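Local coordinates for type III effector NopAA (Sinorhizobium fredii USDA 257, PDB 6SDU), which is a type III effector whose glycosyl hydrolase family 12 domain hydrolyses xyloglucan, and which probably also has cellulase activity, at residues A[210-215]-A[230-235]. Sequence-based numbering, arbitrary orientation.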
loop_
_atom_site.group_PDB
_atom_site.type_symbol
_atom_site.label_atom_id
_atom_site.label_comp_id
_atom_site.label_asym_id
_atom_site.label_seq_id
_atom_site.Cartn_x
_atom_site.Cartn_y
_atom_site.Cartn_z
ATOM N N GLY A 210 6.104 -12.342 -4.694
ATOM C CA GLY A 210 6.604 -12.589 -3.357
ATOM C C GLY A 210 5.588 -12.280 -2.279
ATOM O O GLY A 210 5.087 -13.187 -1.613
ATOM N N SER A 211 5.321 -10.997 -2.043
ATOM C CA SER A 211 4.452 -10.592 -0.948
ATOM C C SER A 211 3.344 -9.648 -1.409
ATOM O O SER A 211 3.581 -8.742 -2.213
ATOM C CB SER A 211 5.291 -9.911 0.134
ATOM O OG SER A 211 4.579 -9.856 1.348
ATOM N N VAL A 212 2.142 -9.832 -0.864
ATOM C CA VAL A 212 1.043 -8.887 -1.028
ATOM C C VAL A 212 0.852 -8.197 0.318
ATOM O O VAL A 212 0.556 -8.859 1.319
ATOM C CB VAL A 212 -0.261 -9.564 -1.484
ATOM C CG1 VAL A 212 -1.430 -8.575 -1.363
ATOM C CG2 VAL A 212 -0.153 -10.025 -2.908
ATOM N N GLN A 213 1.054 -6.881 0.365
ATOM C CA GLN A 213 0.921 -6.117 1.607
ATOM C C GLN A 213 -0.202 -5.082 1.519
ATOM O O GLN A 213 -0.568 -4.633 0.427
ATOM C CB GLN A 213 2.235 -5.414 1.962
ATOM C CG GLN A 213 3.396 -6.356 2.094
ATOM C CD GLN A 213 4.742 -5.665 2.279
ATOM O OE1 GLN A 213 4.891 -4.452 2.081
ATOM N NE2 GLN A 213 5.738 -6.452 2.637
ATOM N N TYR A 214 -0.757 -4.711 2.679
ATOM C CA TYR A 214 -1.757 -3.651 2.743
ATOM C C TYR A 214 -1.637 -2.871 4.052
ATOM O O TYR A 214 -1.560 -3.470 5.127
ATOM C CB TYR A 214 -3.181 -4.210 2.597
ATOM C CG TYR A 214 -4.203 -3.148 2.246
ATOM C CD1 TYR A 214 -4.173 -2.502 1.011
ATOM C CD2 TYR A 214 -5.203 -2.782 3.155
ATOM C CE1 TYR A 214 -5.131 -1.526 0.680
ATOM C CE2 TYR A 214 -6.161 -1.808 2.839
ATOM C CZ TYR A 214 -6.115 -1.177 1.607
ATOM O OH TYR A 214 -7.061 -0.203 1.299
ATOM N N GLY A 215 -1.671 -1.546 3.953
ATOM C CA GLY A 215 -1.550 -0.711 5.138
ATOM C C GLY A 215 -1.658 0.749 4.773
ATOM O O GLY A 215 -2.306 1.092 3.783
ATOM N N ASN A 230 -11.405 -3.254 8.695
ATOM C CA ASN A 230 -12.419 -4.149 9.239
ATOM C C ASN A 230 -12.385 -5.487 8.543
ATOM O O ASN A 230 -12.694 -6.516 9.158
ATOM C CB ASN A 230 -13.819 -3.564 9.069
ATOM C CG ASN A 230 -13.980 -2.254 9.762
ATOM O OD1 ASN A 230 -13.549 -2.091 10.907
ATOM N ND2 ASN A 230 -14.632 -1.305 9.093
ATOM N N ASN A 231 -11.990 -5.494 7.279
ATOM C CA ASN A 231 -11.731 -6.757 6.635
ATOM C C ASN A 231 -10.551 -6.595 5.696
ATOM O O ASN A 231 -10.384 -5.539 5.078
ATOM C CB ASN A 231 -12.956 -7.267 5.882
ATOM C CG ASN A 231 -12.685 -8.582 5.222
ATOM O OD1 ASN A 231 -12.384 -9.560 5.899
ATOM N ND2 ASN A 231 -12.736 -8.611 3.896
ATOM N N TRP A 232 -9.713 -7.633 5.646
ATOM C CA TRP A 232 -8.659 -7.759 4.644
ATOM C C TRP A 232 -8.393 -9.240 4.446
ATOM O O TRP A 232 -8.074 -9.941 5.409
ATOM C CB TRP A 232 -7.366 -7.034 5.048
ATOM C CG TRP A 232 -6.444 -6.884 3.856
ATOM C CD1 TRP A 232 -6.591 -5.992 2.829
ATOM C CD2 TRP A 232 -5.275 -7.675 3.530
ATOM N NE1 TRP A 232 -5.594 -6.168 1.900
ATOM C CE2 TRP A 232 -4.774 -7.189 2.303
ATOM C CE3 TRP A 232 -4.602 -8.723 4.160
ATOM C CZ2 TRP A 232 -3.623 -7.700 1.705
ATOM C CZ3 TRP A 232 -3.462 -9.238 3.559
ATOM C CH2 TRP A 232 -2.976 -8.716 2.355
ATOM N N SER A 233 -8.500 -9.712 3.206
ATOM C CA SER A 233 -8.270 -11.114 2.880
ATOM C C SER A 233 -7.571 -11.198 1.529
ATOM O O SER A 233 -7.706 -10.300 0.698
ATOM C CB SER A 233 -9.586 -11.910 2.842
ATOM O OG SER A 233 -10.506 -11.323 1.935
ATOM N N VAL A 234 -6.825 -12.282 1.313
ATOM C CA VAL A 234 -6.178 -12.557 0.034
ATOM C C VAL A 234 -6.612 -13.942 -0.418
ATOM O O VAL A 234 -6.677 -14.875 0.395
ATOM C CB VAL A 234 -4.641 -12.475 0.113
ATOM C CG1 VAL A 234 -3.978 -12.959 -1.214
ATOM C CG2 VAL A 234 -4.208 -11.055 0.438
ATOM N N THR A 235 -6.973 -14.054 -1.696
ATOM C CA THR A 235 -7.328 -15.323 -2.323
ATOM C C THR A 235 -6.248 -15.651 -3.345
ATOM O O THR A 235 -6.124 -14.961 -4.362
ATOM C CB THR A 235 -8.708 -15.249 -2.976
ATOM O OG1 THR A 235 -9.702 -14.964 -1.977
ATOM C CG2 THR A 235 -9.035 -16.557 -3.689
#
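V212 pairs with V234 and Y214 with W232 across strands 210-215 and 230-235, their CA atoms 8.2 and 8.3 Å apart, with the two short axes 9.3 Å apart at closest and running nearly antiparallel, at 165°. No hydrogen bond joins the two backbones, because they belong to different sheets: strand 208-218 lies between strands 72-83 and 103-112, strand 225-236 in the other sheet. The contact therefore illustrates how the halves of the β-jelly roll of glycosyl hydrolase family 12, a β-sandwich, pack through alternate, inward-directed side chains. W232 carries much of it. With CG anti to the backbone N (chi1 -165°), the indole extends across to Y214 and V212. The Y214 ring and the five-membered ring lie only 7° from parallel, centroids 4.8 Å apart, but displaced, so little of one covers the other. CB of Y214 stands above the indole plane, offset toward the rim, 3.2 Å from W232 NE1. The benzo end reaches V212, whose CG1 lies 3.9 Å from W232 CZ2, while the carbonyl O of V212 approaches CH2 at the indole edge. The same V212 CG1 also meets V234 CG2 at 4.1 Å. Y108 touches both aromatic rings, and hydrogen bonds to Q96 and T123 anchor the Y214 hydroxyl.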